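Local atomic coordinates of Ulp1-like SUMO protease (Chaetomium thermophilum, PDB entry 6DG4), a protein that probably removes SUMO from its conjugates as a cysteine protease of the Ulp1 (C48) family, seen here as its catalytic domain. Residues 13-18 with 246-251; 127-132 with 138-143; 211-214 with 218-221. All coordinates share one frame; numbering follows the deposited sequence. Where two conformers were deposited one is given.

Interaction 1 (13-18 with 246-251); sequences TPLSEE and GDFTLD
Leu15 and Phe248 meet at about a right angle where the loop leading into the first helix passes the C-terminal tail of the catalytic domain; Ser16, next to Leu15, is the N-cap of helix 17-27, its OG accepting from the backbone N of Trp19. The contact is made by one methyl, Leu15 CD2, which lies 3.9 Å from Phe248 CE1 and equally near CZ, approaching the ring obliquely at its far end. In Leu15 the CG lies beside the backbone N (chi1 -69°), a setting that sends CD2, the nearer branch, to the ring. Both side chains also rest on helix 228-241, Leu15 on Gln233 and Arg234, Phe248 on Ala237 and Asn241. Asp247 CB sits 4.2 Å above one face of the Phe248 ring, near its centre, and Trp19 meets the ring with its plane turned by about 60°.

On the exposed side of the contact two carboxylates come close without touching, Glu18 OE1 and Asp247 OD2 being 4.5 Å apart. Trp19 NE1 donates to Asp247 OD2, which probably eases the like-charge approach, whereas the ion pair of Glu18 with Arg22 is long and weak. A single water completes the junction by donating to both carboxylates, 2.8 Å from Glu18 OE1 and 2.7 Å from Asp247 OD2.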
# COMPACT_ATOMS: atom_id res chain seq x y z
N THR A 13 -2.70 9.28 -14.77
CA THR A 13 -2.62 10.24 -15.85
C THR A 13 -1.19 10.36 -16.36
O THR A 13 -0.23 10.12 -15.62
CB THR A 13 -3.09 11.62 -15.37
OG1 THR A 13 -2.42 11.94 -14.14
CG2 THR A 13 -4.58 11.65 -15.13
N PRO A 14 -1.01 10.75 -17.62
CA PRO A 14 0.35 10.87 -18.16
C PRO A 14 1.16 11.96 -17.48
O PRO A 14 0.64 12.99 -17.06
CB PRO A 14 0.10 11.20 -19.65
CG PRO A 14 -1.30 11.74 -19.69
CD PRO A 14 -2.05 11.03 -18.62
N LEU A 15 2.47 11.72 -17.39
CA LEU A 15 3.37 12.66 -16.74
C LEU A 15 3.78 13.80 -17.67
O LEU A 15 3.79 13.66 -18.90
CB LEU A 15 4.64 11.94 -16.29
CG LEU A 15 4.49 10.93 -15.15
CD1 LEU A 15 5.73 10.06 -15.08
CD2 LEU A 15 4.28 11.64 -13.84
N SER A 16 4.14 14.92 -17.07
CA SER A 16 4.76 16.01 -17.81
C SER A 16 6.08 15.55 -18.43
O SER A 16 6.68 14.54 -18.04
CB SER A 16 5.08 17.16 -16.86
OG SER A 16 6.19 16.82 -16.05
N GLU A 17 6.55 16.32 -19.41
CA GLU A 17 7.82 15.98 -20.05
C GLU A 17 8.97 15.99 -19.05
O GLU A 17 9.87 15.14 -19.12
CB GLU A 17 8.08 16.90 -21.24
CG GLU A 17 7.34 16.46 -22.49
CD GLU A 17 7.47 17.42 -23.66
OE1 GLU A 17 8.50 18.13 -23.76
OE2 GLU A 17 6.52 17.47 -24.48
N GLU A 18 8.96 16.94 -18.11
CA GLU A 18 10.02 16.98 -17.09
C GLU A 18 10.05 15.68 -16.30
O GLU A 18 11.12 15.10 -16.08
CB GLU A 18 9.82 18.17 -16.15
CG GLU A 18 10.77 18.23 -14.93
CD GLU A 18 10.07 18.33 -13.57
OE1 GLU A 18 9.21 19.23 -13.35
OE2 GLU A 18 10.40 17.51 -12.69
N GLY A 246 3.99 18.02 -3.14
CA GLY A 246 4.37 18.87 -4.25
C GLY A 246 3.56 18.51 -5.47
O GLY A 246 2.33 18.46 -5.43
N ASP A 247 4.25 18.21 -6.57
CA ASP A 247 3.54 17.86 -7.80
C ASP A 247 2.65 16.64 -7.60
O ASP A 247 1.66 16.48 -8.32
CB ASP A 247 4.52 17.56 -8.93
CG ASP A 247 5.19 18.79 -9.48
OD1 ASP A 247 5.12 19.88 -8.88
OD2 ASP A 247 5.78 18.65 -10.56
N PHE A 248 3.00 15.77 -6.66
CA PHE A 248 2.31 14.50 -6.48
C PHE A 248 1.48 14.44 -5.20
O PHE A 248 1.14 13.35 -4.74
CB PHE A 248 3.29 13.33 -6.60
CG PHE A 248 3.99 13.31 -7.93
CD1 PHE A 248 3.26 13.20 -9.10
CD2 PHE A 248 5.36 13.44 -8.02
CE1 PHE A 248 3.88 13.21 -10.33
CE2 PHE A 248 5.99 13.45 -9.26
CZ PHE A 248 5.24 13.34 -10.41
N THR A 249 1.12 15.59 -4.64
CA THR A 249 0.16 15.56 -3.56
C THR A 249 -1.12 14.86 -4.01
O THR A 249 -1.51 14.93 -5.18
CB THR A 249 -0.16 16.97 -3.06
OG1 THR A 249 -1.06 16.88 -1.95
CG2 THR A 249 -0.78 17.83 -4.16
N LEU A 250 -1.75 14.16 -3.08
CA LEU A 250 -3.02 13.50 -3.32
C LEU A 250 -4.21 14.37 -2.91
O LEU A 250 -5.34 13.88 -2.88
CB LEU A 250 -3.04 12.13 -2.61
CG LEU A 250 -2.00 11.11 -3.12
CD1 LEU A 250 -1.84 9.94 -2.15
CD2 LEU A 250 -2.36 10.59 -4.51
N ASP A 251 -3.97 15.66 -2.63
CA ASP A 251 -5.02 16.54 -2.12
C ASP A 251 -6.26 16.57 -3.01
O ASP A 251 -7.38 16.66 -2.51
CB ASP A 251 -4.48 17.97 -1.98
CG ASP A 251 -3.64 18.18 -0.73
OD1 ASP A 251 -3.52 17.27 0.13
OD2 ASP A 251 -3.09 19.30 -0.61
O HOH W 1 8.03 20.11 -10.95

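Interaction 2 (127-132 with 138-143); sequences TILIPI and WTLAVI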
# COMPACT_ATOMS: atom_id res chain seq x y z
N THR A 127 -6.82 3.37 8.74
CA THR A 127 -6.40 2.42 7.72
C THR A 127 -5.08 1.79 8.10
O THR A 127 -4.11 2.51 8.36
CB THR A 127 -6.24 3.14 6.38
OG1 THR A 127 -7.43 3.88 6.10
CG2 THR A 127 -5.98 2.15 5.26
N ILE A 128 -5.04 0.46 8.09
CA ILE A 128 -3.81 -0.31 8.27
C ILE A 128 -3.56 -1.06 6.97
O ILE A 128 -4.39 -1.88 6.55
CB ILE A 128 -3.92 -1.28 9.46
CG1 ILE A 128 -4.20 -0.51 10.76
CG2 ILE A 128 -2.65 -2.12 9.58
CD1 ILE A 128 -4.49 -1.41 11.95
N LEU A 129 -2.42 -0.80 6.34
CA LEU A 129 -2.05 -1.39 5.06
C LEU A 129 -1.01 -2.48 5.29
O LEU A 129 0.08 -2.21 5.80
CB LEU A 129 -1.48 -0.31 4.14
CG LEU A 129 -2.41 0.88 3.83
CD1 LEU A 129 -1.62 1.97 3.10
CD2 LEU A 129 -3.60 0.44 2.99
N ILE A 130 -1.35 -3.71 4.90
CA ILE A 130 -0.48 -4.86 5.10
C ILE A 130 -0.21 -5.49 3.74
O ILE A 130 -1.06 -6.19 3.18
CB ILE A 130 -1.12 -5.88 6.07
CG1 ILE A 130 -1.34 -5.25 7.44
CG2 ILE A 130 -0.24 -7.13 6.18
CD1 ILE A 130 -2.24 -6.08 8.35
N PRO A 131 0.97 -5.26 3.17
CA PRO A 131 1.32 -5.91 1.90
C PRO A 131 1.65 -7.38 2.14
O PRO A 131 2.41 -7.71 3.05
CB PRO A 131 2.55 -5.14 1.41
CG PRO A 131 2.79 -4.04 2.38
CD PRO A 131 2.05 -4.38 3.64
N ILE A 132 1.08 -8.25 1.31
CA ILE A 132 1.20 -9.69 1.47
C ILE A 132 1.81 -10.26 0.19
O ILE A 132 1.29 -10.02 -0.90
CB ILE A 132 -0.17 -10.34 1.73
CG1 ILE A 132 -0.71 -9.90 3.09
CG2 ILE A 132 -0.06 -11.86 1.64
CD1 ILE A 132 -2.12 -10.40 3.39
N TRP A 138 1.70 -10.58 -5.02
CA TRP A 138 1.43 -9.51 -4.07
C TRP A 138 -0.06 -9.20 -4.04
O TRP A 138 -0.68 -9.02 -5.09
CB TRP A 138 2.16 -8.23 -4.47
CG TRP A 138 3.60 -8.24 -4.15
CD1 TRP A 138 4.63 -8.48 -5.00
CD2 TRP A 138 4.19 -7.98 -2.87
NE1 TRP A 138 5.82 -8.40 -4.34
CE2 TRP A 138 5.58 -8.08 -3.03
CE3 TRP A 138 3.68 -7.67 -1.61
CZ2 TRP A 138 6.47 -7.89 -1.97
CZ3 TRP A 138 4.56 -7.48 -0.56
CH2 TRP A 138 5.94 -7.59 -0.75
N THR A 139 -0.59 -9.10 -2.82
CA THR A 139 -1.95 -8.66 -2.54
C THR A 139 -1.88 -7.70 -1.36
O THR A 139 -0.82 -7.48 -0.77
CB THR A 139 -2.87 -9.85 -2.23
OG1 THR A 139 -2.40 -10.55 -1.07
CG2 THR A 139 -2.96 -10.79 -3.42
N LEU A 140 -3.03 -7.13 -1.00
CA LEU A 140 -3.11 -6.09 0.01
C LEU A 140 -4.17 -6.46 1.03
O LEU A 140 -5.35 -6.60 0.68
CB LEU A 140 -3.48 -4.74 -0.62
CG LEU A 140 -3.54 -3.57 0.36
CD1 LEU A 140 -2.15 -3.21 0.85
CD2 LEU A 140 -4.24 -2.37 -0.28
N ALA A 141 -3.77 -6.58 2.29
CA ALA A 141 -4.73 -6.64 3.38
C ALA A 141 -4.93 -5.23 3.92
O ALA A 141 -3.98 -4.45 4.01
CB ALA A 141 -4.25 -7.58 4.49
N VAL A 142 -6.17 -4.91 4.27
CA VAL A 142 -6.52 -3.60 4.78
C VAL A 142 -7.41 -3.81 5.99
O VAL A 142 -8.48 -4.43 5.89
CB VAL A 142 -7.25 -2.74 3.73
CG1 VAL A 142 -7.54 -1.34 4.28
CG2 VAL A 142 -6.43 -2.65 2.45
N ILE A 143 -6.98 -3.31 7.14
CA ILE A 143 -7.81 -3.27 8.32
C ILE A 143 -8.28 -1.83 8.49
O ILE A 143 -7.48 -0.89 8.36
CB ILE A 143 -7.05 -3.76 9.56
CG1 ILE A 143 -6.56 -5.20 9.35
CG2 ILE A 143 -7.94 -3.68 10.80
CD1 ILE A 143 -5.60 -5.70 10.44
O HOH W 2 -0.62 -12.55 -1.71
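Ile128 and Ile143, Ile130 and Ala141, and Ile132 and Thr139 are the hydrogen-bonded pairs of an antiparallel beta hairpin in the central mixed sheet of the catalytic domain. Each pair exchanges two backbone bonds, from Thr139 N to Ile132 O at 2.8 Å up to Ile143 N to Ile128 O at 3.0 Å. Ile132 O is further approached by Trp138 CA, a CA-H...O contact of 3.2 Å.

Toward helix 163-177, Ile132 CD1 touches Ala141 CB at 3.7 Å, and Ile130 CD1 meets Ile143 CD1 at 4.0 Å. On the other face Leu129 and Pro131 pack on helix 62-80 and Leu140 on helix 202-215. Trp138, its CG beside the backbone N (chi1 -78°), brings CZ3 to 3.7 Å from Pro131 CB, with Pro131 C in the ring plane at the edge, and lies against Ile65 and Thr206 of those helices. With an alanine here, Pro131 CB would probably lose the aromatic part of its cover, with a gap opening between the two helices.

Thr139 OG1 is hydrogen-bonded to His152 NE2 and shares a water with Ile132 O. Paired backbone groups are satisfied between the strands, those of Thr127, Leu129 and Leu140 by flanking chain, leaving mostly hydrocarbon facing the helices.

Interaction 3 (211-214 with 218-221); sequences ICLA and DPAQ
The pyrrolidine ring of Pro219, puckered C-gamma endo, turns one broad side to Cys212, whose CB stands almost over the ring centre, 4.0 Å from Pro219 CB. SG lies over the same side, displaced toward the CA end of the ring, and comes within 3.9 Å of Pro219 CA. Leu213 arrives at the opposite end of the ring, its CD2 4.1 Å from Pro219 CD and almost as near CG, with the two side chains meeting at a slant.

Nothing polar passes between the segments: the contact is purely van der Waals, with one cysteine and one leucine of a helix cupping a proline. The torsion of Cys212 (chi1 -70°) places SG beside its own backbone N and brings the sulfur over the CA-CB part of the ring. Leu213 sits at a less usual chi1 of -94°, and only its CD2 branch reaches the ring.

Pro219 and Ala220 occupy the two central positions of a beta turn of type I shape, closed by Gln221 N donating to Asp218 O at 3.1 Å. The CB of Asp218 is directed away from the helix, and its OD1 also accepts a weak, bent bond (134°) from Ala220 N. The chain leaving helix 202-215 folds back on the last turn of that helix, and Pro219 packs against it.

N-terminal residues cover the site, Leu11 on Cys212 and Leu4 on Pro219, while Arg5 makes a backbone bond with Asp218. Away from Pro219, Ile211 and Ala214 lean on Ile72 of helix 62-80.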
# COMPACT_ATOMS: atom_id res chain seq x y z
N ILE A 211 -3.43 3.05 -2.50
CA ILE A 211 -3.73 4.46 -2.67
C ILE A 211 -5.22 4.69 -2.53
O ILE A 211 -5.68 5.57 -1.80
CB ILE A 211 -3.23 4.98 -4.03
CG1 ILE A 211 -1.70 4.93 -4.14
CG2 ILE A 211 -3.73 6.41 -4.26
CD1 ILE A 211 -1.19 5.26 -5.54
N CYS A 212 -6.01 3.89 -3.25
CA CYS A 212 -7.46 4.07 -3.23
C CYS A 212 -8.03 3.87 -1.83
O CYS A 212 -8.77 4.73 -1.33
CB CYS A 212 -8.11 3.11 -4.24
SG CYS A 212 -7.79 3.55 -5.97
N LEU A 213 -7.73 2.75 -1.19
CA LEU A 213 -8.32 2.50 0.12
C LEU A 213 -7.90 3.55 1.14
O LEU A 213 -8.72 4.01 1.94
CB LEU A 213 -8.01 1.08 0.60
CG LEU A 213 -9.08 0.04 0.25
CD1 LEU A 213 -10.29 0.20 1.16
CD2 LEU A 213 -9.48 0.12 -1.21
N ALA A 214 -6.63 3.97 1.11
CA ALA A 214 -6.17 4.97 2.07
C ALA A 214 -6.89 6.30 1.89
O ALA A 214 -7.10 7.02 2.87
CB ALA A 214 -4.66 5.19 1.93
N ASP A 218 -12.99 4.45 -4.48
CA ASP A 218 -13.39 3.13 -4.95
C ASP A 218 -12.49 2.66 -6.08
O ASP A 218 -12.54 3.21 -7.19
CB ASP A 218 -14.84 3.19 -5.44
CG ASP A 218 -15.41 1.83 -5.78
OD1 ASP A 218 -14.62 0.89 -6.00
OD2 ASP A 218 -16.65 1.71 -5.84
N PRO A 219 -11.65 1.64 -5.86
CA PRO A 219 -10.72 1.24 -6.93
C PRO A 219 -11.40 0.73 -8.18
O PRO A 219 -10.88 0.93 -9.29
CB PRO A 219 -9.85 0.16 -6.26
CG PRO A 219 -10.71 -0.39 -5.17
CD PRO A 219 -11.51 0.79 -4.66
N ALA A 220 -12.57 0.08 -8.05
CA ALA A 220 -13.29 -0.44 -9.21
C ALA A 220 -13.77 0.68 -10.13
O ALA A 220 -13.97 0.43 -11.32
CB ALA A 220 -14.48 -1.27 -8.75
N GLN A 221 -13.95 1.88 -9.60
CA GLN A 221 -14.37 3.03 -10.39
C GLN A 221 -13.20 3.85 -10.91
O GLN A 221 -13.42 4.80 -11.66
CB GLN A 221 -15.28 3.92 -9.54
CG GLN A 221 -16.57 3.23 -9.12
CD GLN A 221 -17.43 4.05 -8.17
OE1 GLN A 221 -16.98 5.03 -7.58
NE2 GLN A 221 -18.69 3.65 -8.03

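Overall arrangement
From the N terminus, the chain opens interaction 1 at residues 13-18, as helix 17-27 begins, and closes it only at 246-251, after the last helix, so that nearly the whole domain forms one long loop. The other two contacts nest within it, one after the other. Interaction 2 closes a short hairpin in the central sheet; interaction 3 then folds the chain leaving helix 202-215 back onto that helix. These two touch where Thr127 CG2 lies 4.3 Å from Ala214 CA, joining sheet and helix. Interaction 1 touches neither: its centre is about 25 Å from that of interaction 2, and it brings a segment near the N terminus against one near the C terminus beside helix 228-241.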